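Local coordinates for extracellular ligand-binding receptor (Sphaerobacter thermophilus, PDB 4ZPJ), which probably serves as the substrate-binding receptor of an ABC transporter, and carries several zinc ions in the crystal, at residues Arg76-Gln84 against Phe321-His329; Ala300-Thr310 against Thr393-Gln401. All blocks are in the same frame, centred on the assembly; numbering follows the deposited sequence.

Contact 1: Arg76-Gln84 against Phe321-His329. With ZN (zinc ion), chain B.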
# COMPACT_ATOMS: atom_id res chain seq x y z
N ARG A 76 -5.49 -12.93 1.42
CA ARG A 76 -6.83 -12.81 2.02
C ARG A 76 -7.75 -11.82 1.33
O ARG A 76 -8.93 -12.09 1.12
CB ARG A 76 -6.73 -12.39 3.48
CG ARG A 76 -6.11 -13.44 4.38
CD ARG A 76 -6.13 -13.00 5.84
NE ARG A 76 -5.43 -11.76 6.11
CZ ARG A 76 -4.22 -11.66 6.71
NH1 ARG A 76 -3.52 -12.74 7.11
NH2 ARG A 76 -3.70 -10.46 6.91
N GLY A 77 -7.25 -10.64 0.99
CA GLY A 77 -8.11 -9.64 0.30
C GLY A 77 -8.57 -10.13 -1.07
O GLY A 77 -9.72 -10.01 -1.47
N LEU A 78 -7.62 -10.68 -1.79
CA LEU A 78 -7.83 -11.16 -3.15
C LEU A 78 -8.86 -12.27 -3.22
O LEU A 78 -9.76 -12.20 -4.06
CB LEU A 78 -6.47 -11.59 -3.63
CG LEU A 78 -6.02 -11.96 -5.02
CD1 LEU A 78 -6.79 -13.17 -5.47
CD2 LEU A 78 -6.09 -10.78 -5.98
N THR A 79 -8.78 -13.28 -2.33
CA THR A 79 -9.72 -14.37 -2.39
C THR A 79 -11.10 -13.98 -1.91
O THR A 79 -12.07 -14.44 -2.45
CB THR A 79 -9.25 -15.63 -1.62
OG1 THR A 79 -8.82 -15.27 -0.30
CG2 THR A 79 -8.11 -16.22 -2.33
N LEU A 80 -11.17 -13.15 -0.89
CA LEU A 80 -12.43 -12.57 -0.49
C LEU A 80 -13.16 -11.89 -1.66
O LEU A 80 -14.35 -12.12 -1.81
CB LEU A 80 -12.20 -11.58 0.65
CG LEU A 80 -13.51 -10.99 1.12
CD1 LEU A 80 -14.35 -12.09 1.73
CD2 LEU A 80 -13.30 -9.89 2.13
N ALA A 81 -12.45 -11.12 -2.50
CA ALA A 81 -13.10 -10.44 -3.66
C ALA A 81 -13.50 -11.40 -4.70
O ALA A 81 -14.57 -11.26 -5.24
CB ALA A 81 -12.19 -9.44 -4.31
N LEU A 82 -12.65 -12.39 -4.99
CA LEU A 82 -13.03 -13.32 -6.01
C LEU A 82 -14.21 -14.20 -5.57
O LEU A 82 -15.09 -14.52 -6.38
CB LEU A 82 -11.84 -14.16 -6.49
CG LEU A 82 -10.82 -13.24 -7.19
CD1 LEU A 82 -9.49 -13.92 -7.43
CD2 LEU A 82 -11.36 -12.69 -8.49
N ASP A 83 -14.27 -14.56 -4.31
CA ASP A 83 -15.42 -15.29 -3.80
C ASP A 83 -16.73 -14.48 -3.82
O ASP A 83 -17.76 -15.03 -4.13
CB ASP A 83 -15.15 -15.82 -2.39
CG ASP A 83 -14.17 -16.98 -2.40
OD1 ASP A 83 -13.90 -17.41 -3.53
OD2 ASP A 83 -13.70 -17.49 -1.33
N GLN A 84 -16.69 -13.18 -3.54
CA GLN A 84 -17.94 -12.39 -3.61
C GLN A 84 -18.50 -12.36 -5.01
O GLN A 84 -19.71 -12.30 -5.19
CB GLN A 84 -17.75 -10.97 -3.17
CG GLN A 84 -17.40 -10.88 -1.75
CD GLN A 84 -17.25 -9.46 -1.30
OE1 GLN A 84 -17.68 -9.15 -0.22
NE2 GLN A 84 -16.68 -8.58 -2.16
N PHE A 321 -17.20 -4.47 3.27
CA PHE A 321 -15.90 -5.16 3.28
C PHE A 321 -15.45 -5.57 4.66
O PHE A 321 -15.01 -6.68 4.85
CB PHE A 321 -14.89 -4.27 2.61
CG PHE A 321 -13.47 -4.70 2.74
CD1 PHE A 321 -13.03 -5.84 2.11
CD2 PHE A 321 -12.57 -3.89 3.34
CE1 PHE A 321 -11.70 -6.22 2.17
CE2 PHE A 321 -11.26 -4.22 3.41
CZ PHE A 321 -10.82 -5.41 2.83
N VAL A 322 -15.66 -4.73 5.67
CA VAL A 322 -15.33 -5.11 7.06
C VAL A 322 -16.19 -6.29 7.52
O VAL A 322 -15.70 -7.25 8.16
CB VAL A 322 -15.51 -3.96 8.05
CG1 VAL A 322 -15.19 -4.39 9.46
CG2 VAL A 322 -14.56 -2.81 7.72
N GLU A 323 -17.49 -6.24 7.21
CA GLU A 323 -18.38 -7.34 7.62
C GLU A 323 -18.01 -8.66 6.99
O GLU A 323 -17.96 -9.66 7.68
CB GLU A 323 -19.82 -7.05 7.26
CG GLU A 323 -20.43 -6.18 8.31
CD GLU A 323 -21.69 -5.50 7.84
OE1 GLU A 323 -22.25 -5.89 6.77
OE2 GLU A 323 -22.09 -4.57 8.58
N ALA A 324 -17.76 -8.65 5.68
CA ALA A 324 -17.41 -9.87 5.00
C ALA A 324 -16.01 -10.35 5.42
O ALA A 324 -15.72 -11.57 5.49
CB ALA A 324 -17.51 -9.67 3.49
N PHE A 325 -15.15 -9.41 5.79
CA PHE A 325 -13.81 -9.78 6.19
C PHE A 325 -13.86 -10.41 7.57
O PHE A 325 -13.37 -11.52 7.77
CB PHE A 325 -12.86 -8.60 6.16
CG PHE A 325 -11.43 -8.99 6.37
CD1 PHE A 325 -10.63 -9.34 5.31
CD2 PHE A 325 -10.89 -9.04 7.64
CE1 PHE A 325 -9.32 -9.70 5.52
CE2 PHE A 325 -9.58 -9.41 7.85
CZ PHE A 325 -8.80 -9.73 6.79
N THR A 326 -14.44 -9.70 8.52
CA THR A 326 -14.55 -10.23 9.88
C THR A 326 -15.36 -11.52 9.98
O THR A 326 -15.04 -12.34 10.81
CB THR A 326 -15.22 -9.22 10.83
OG1 THR A 326 -16.42 -8.83 10.23
CG2 THR A 326 -14.34 -8.00 11.05
N ALA A 327 -16.39 -11.72 9.15
CA ALA A 327 -17.12 -13.00 9.17
C ALA A 327 -16.19 -14.16 8.81
O ALA A 327 -16.32 -15.24 9.33
CB ALA A 327 -18.35 -12.97 8.25
N ARG A 328 -15.23 -13.92 7.94
CA ARG A 328 -14.31 -14.92 7.47
C ARG A 328 -13.09 -15.09 8.35
O ARG A 328 -12.34 -16.06 8.22
CB ARG A 328 -13.85 -14.50 6.10
CG ARG A 328 -13.25 -15.59 5.25
CD ARG A 328 -13.92 -15.60 3.87
NE ARG A 328 -13.00 -16.04 2.82
CZ ARG A 328 -13.35 -16.27 1.55
NH1 ARG A 328 -14.60 -16.11 1.15
NH2 ARG A 328 -12.42 -16.67 0.69
N HIS A 329 -12.83 -14.14 9.24
CA HIS A 329 -11.54 -14.14 9.93
C HIS A 329 -11.71 -13.91 11.39
O HIS A 329 -10.85 -13.31 12.04
CB HIS A 329 -10.56 -13.12 9.31
CG HIS A 329 -10.15 -13.46 7.91
ND1 HIS A 329 -9.31 -14.51 7.61
CD2 HIS A 329 -10.50 -12.91 6.73
CE1 HIS A 329 -9.14 -14.57 6.30
NE2 HIS A 329 -9.86 -13.61 5.75
ZN ZN B . -7.81 -15.04 9.38

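Contact 2: Ala300-Thr310 against Thr393-Gln401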
# COMPACT_ATOMS: atom_id res chain seq x y z
N ALA A 300 0.79 6.35 19.66
CA ALA A 300 0.33 7.05 18.48
C ALA A 300 -0.96 7.83 18.71
O ALA A 300 -1.47 8.39 17.79
CB ALA A 300 0.15 6.07 17.35
N LEU A 301 -1.47 7.92 19.93
CA LEU A 301 -2.75 8.61 20.14
C LEU A 301 -2.72 10.07 19.71
O LEU A 301 -1.83 10.81 20.15
CB LEU A 301 -3.15 8.49 21.59
CG LEU A 301 -4.56 8.74 22.10
CD1 LEU A 301 -5.61 7.89 21.40
CD2 LEU A 301 -4.59 8.44 23.61
N GLY A 302 -3.67 10.48 18.86
CA GLY A 302 -3.71 11.87 18.39
C GLY A 302 -2.88 12.23 17.16
O GLY A 302 -3.04 13.28 16.60
N LEU A 303 -2.03 11.31 16.72
CA LEU A 303 -1.20 11.45 15.56
C LEU A 303 -2.03 11.37 14.29
O LEU A 303 -2.87 10.51 14.12
CB LEU A 303 -0.10 10.35 15.55
CG LEU A 303 1.24 10.71 16.21
CD1 LEU A 303 1.08 11.69 17.36
CD2 LEU A 303 2.13 9.54 16.60
N VAL A 304 -1.73 12.25 13.37
CA VAL A 304 -2.38 12.26 12.07
C VAL A 304 -1.48 11.61 11.02
O VAL A 304 -0.27 11.85 11.01
CB VAL A 304 -2.68 13.76 11.70
CG1 VAL A 304 -2.86 13.92 10.24
CG2 VAL A 304 -3.92 14.24 12.44
N SER A 305 -2.09 10.84 10.13
CA SER A 305 -1.39 10.21 9.02
C SER A 305 -2.27 10.10 7.76
O SER A 305 -3.49 9.98 7.84
CB SER A 305 -0.91 8.80 9.41
OG SER A 305 -1.98 7.93 9.58
N GLY A 306 -1.62 10.06 6.61
CA GLY A 306 -2.26 9.65 5.38
C GLY A 306 -2.26 8.16 5.28
O GLY A 306 -1.29 7.49 5.67
N THR A 307 -3.34 7.60 4.77
CA THR A 307 -3.40 6.17 4.53
C THR A 307 -4.32 5.78 3.38
O THR A 307 -5.19 6.55 2.93
CB THR A 307 -3.83 5.38 5.79
OG1 THR A 307 -3.53 3.95 5.62
CG2 THR A 307 -5.29 5.59 6.10
N LEU A 308 -4.13 4.56 2.93
CA LEU A 308 -4.89 3.97 1.84
C LEU A 308 -6.28 3.53 2.35
O LEU A 308 -7.25 3.54 1.62
CB LEU A 308 -4.09 2.80 1.29
CG LEU A 308 -3.96 2.49 -0.19
CD1 LEU A 308 -3.42 3.59 -1.07
CD2 LEU A 308 -3.07 1.25 -0.27
N TYR A 309 -6.36 3.11 3.60
CA TYR A 309 -7.57 2.45 4.09
C TYR A 309 -7.53 2.32 5.59
O TYR A 309 -6.47 2.08 6.15
CB TYR A 309 -7.78 1.03 3.50
CG TYR A 309 -9.12 0.43 3.96
CD1 TYR A 309 -10.32 1.00 3.60
CD2 TYR A 309 -9.17 -0.64 4.80
CE1 TYR A 309 -11.53 0.52 4.09
CE2 TYR A 309 -10.36 -1.13 5.29
CZ TYR A 309 -11.54 -0.55 4.95
OH TYR A 309 -12.74 -1.08 5.45
N THR A 310 -8.70 2.46 6.21
CA THR A 310 -8.91 2.07 7.60
C THR A 310 -10.29 1.44 7.64
O THR A 310 -11.20 1.95 7.00
CB THR A 310 -8.91 3.30 8.53
OG1 THR A 310 -9.38 2.94 9.82
CG2 THR A 310 -9.81 4.49 7.96
N THR A 393 -8.84 7.43 -3.62
CA THR A 393 -9.17 8.34 -2.54
C THR A 393 -8.17 8.02 -1.42
O THR A 393 -8.06 6.88 -1.02
CB THR A 393 -10.65 8.17 -2.12
OG1 THR A 393 -11.51 8.60 -3.20
CG2 THR A 393 -11.01 8.97 -0.86
N ILE A 394 -7.40 9.00 -0.97
CA ILE A 394 -6.51 8.81 0.16
C ILE A 394 -7.22 9.33 1.42
O ILE A 394 -7.83 10.38 1.35
CB ILE A 394 -5.20 9.57 -0.03
CG1 ILE A 394 -4.49 9.09 -1.30
CG2 ILE A 394 -4.30 9.44 1.21
CD1 ILE A 394 -4.14 7.60 -1.30
N LEU A 395 -7.10 8.60 2.55
CA LEU A 395 -7.76 8.93 3.80
C LEU A 395 -6.77 9.54 4.72
O LEU A 395 -5.71 8.98 4.93
CB LEU A 395 -8.38 7.70 4.47
CG LEU A 395 -9.33 6.96 3.50
CD1 LEU A 395 -9.72 5.57 3.95
CD2 LEU A 395 -10.57 7.71 3.07
N LEU A 396 -7.07 10.74 5.21
CA LEU A 396 -6.31 11.31 6.30
C LEU A 396 -6.94 10.91 7.62
O LEU A 396 -8.08 11.25 7.88
CB LEU A 396 -6.32 12.81 6.26
CG LEU A 396 -5.23 13.56 5.54
CD1 LEU A 396 -5.36 14.96 6.06
CD2 LEU A 396 -3.80 13.08 5.78
N CYS A 397 -6.15 10.29 8.48
CA CYS A 397 -6.65 9.72 9.68
C CYS A 397 -5.92 10.17 10.95
O CYS A 397 -4.81 10.72 10.91
CB CYS A 397 -6.51 8.23 9.58
SG CYS A 397 -7.60 7.52 8.35
N ARG A 398 -6.56 9.91 12.07
CA ARG A 398 -5.97 10.13 13.35
C ARG A 398 -6.25 8.91 14.19
O ARG A 398 -7.39 8.36 14.15
CB ARG A 398 -6.60 11.33 14.02
CG ARG A 398 -5.88 11.67 15.31
CD ARG A 398 -6.36 13.02 15.84
NE ARG A 398 -7.80 13.03 16.04
CZ ARG A 398 -8.51 14.12 16.35
NH1 ARG A 398 -7.88 15.27 16.51
NH2 ARG A 398 -9.85 14.04 16.51
N VAL A 399 -5.22 8.49 14.95
CA VAL A 399 -5.37 7.40 15.90
C VAL A 399 -6.13 7.85 17.10
O VAL A 399 -5.73 8.80 17.78
CB VAL A 399 -4.02 6.90 16.40
CG1 VAL A 399 -4.24 5.79 17.42
CG2 VAL A 399 -3.18 6.42 15.22
N GLU A 400 -7.18 7.13 17.41
CA GLU A 400 -8.01 7.40 18.58
C GLU A 400 -8.21 6.12 19.34
O GLU A 400 -7.85 5.03 18.86
CB GLU A 400 -9.34 8.00 18.19
CG GLU A 400 -9.15 9.25 17.36
CD GLU A 400 -10.46 9.97 17.12
OE1 GLU A 400 -11.50 9.52 17.69
OE2 GLU A 400 -10.45 10.95 16.35
N GLN A 401 -8.65 6.28 20.58
CA GLN A 401 -9.02 5.16 21.44
C GLN A 401 -10.54 5.17 21.64
O GLN A 401 -11.10 6.16 22.04
CB GLN A 401 -8.38 5.27 22.80
CG GLN A 401 -8.54 3.97 23.58
CD GLN A 401 -7.63 3.89 24.80
OE1 GLN A 401 -7.37 4.89 25.48
NE2 GLN A 401 -7.13 2.68 25.08
O HOH W 1 -6.93 4.60 -0.76

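Contact 1: Arg76-Gln84 against Phe321-His329
Leu80 is the apolar centre, a knob set among Phe321, Ala324, Phe325 and Arg328. CG lies anti to the backbone N (chi1 -178°), which carries the branch point toward helix 321-328; there CD2 lies 4.0 Å from CE1 of Phe321 and reaches the edge of the Phe325 ring, while CD1 turns to the carbonyl O of Ala324 and the NH1 end of Arg328. Segments 76-84 and 321-328 cross at 108°, their axes 11.0 Å apart at closest approach, and every apolar side-chain pair involves Leu80. Beside it, CD2 of His329 lies 3.5 Å above the Phe325 ring, over its centre, and CD of Arg76 comes to 3.4 Å from CE1 of that imidazole. His329 ND1 binds a zinc ion. Farther out, the Arg328 guanidinium passes over Leu80 and presents its edge to Asp83: NH2 donates to OD2 at 2.5 Å from the anti side, 34° out of the carboxylate plane, and NH1 adds a weak second bond to that oxygen, a salt bridge joining the helices. Arg76 NE turns instead to Asp338. Helix 336-354 backs the crossing, with Tyr342 touching Ala81 and Phe321 and bonding Gln84, while Thr79 and Leu82 rest on Leu96 of strand 92-100.

Contact 2: Ala300-Thr310 against Thr393-Gln401
An antiparallel strand pair, 304-307 beside 393-401, begins after a type II turn from Ala300 to Leu303. Ser305 and Cys397 form a hydrogen-bonded pair, each N lying 2.8 Å from the other's O, and Thr307 and Leu395 form the next, with Thr307 N 2.7 Å from Leu395 O. Within the turn, Gly302, whose positive phi (87°) suits its third position, donates its N-H almost straight (172°) to Val399 O. On the face of Thr307, Cys397 SG touches two methyls, at 3.8 Å from CG2 of Thr307 and equally far from CG2 of Thr310; Leu395 CD1 reaches past them to CA of Tyr309. At the far end a water donates to both Leu308 O and Thr393 O, 2.6 Å from each, bridging the backbones as the strands part. Arg398 runs its CD along Gly302 O at 3.4 Å, then bends at chi3 (56°) to bring NH2 within 3.2 Å of Glu400 OE2, which it meets from above the carboxylate plane. With an alanine here, Glu400 would probably lose this countercharge and the Gly302 carbonyl the cover of CG and CD. Leu396 packs on helix 180-188, and Thr307 on Leu336 of helix 336-354. The pair belongs to the antiparallel sheet, consistent with the region where the chain crosses between lobes in leucine-binding-type periplasmic receptors.

The segments alternate along the chain, 76-84, 300-310, 321-329, 393-401, so contacts 1 and 2 interlock in sequence although their centres lie 22 Å apart. Strand 304-307 is followed, after a loop, by helix 316-328, and the two contacts meet there: the Tyr309 OH of contact 2 is 3.4 Å from Val322 CG2 of contact 1 and bonds Ser318 of that helix. Helix 336-354 lies against both contacts. Contact 1 belongs to the lobe of the six-stranded mixed sheet, whereas contact 2 lies in the antiparallel sheet, where the chain probably crosses between lobes. Contact 1 ties helix 316-328 back to helix 68-84, while contact 2 pairs the strand before that helix with one near the C-terminus.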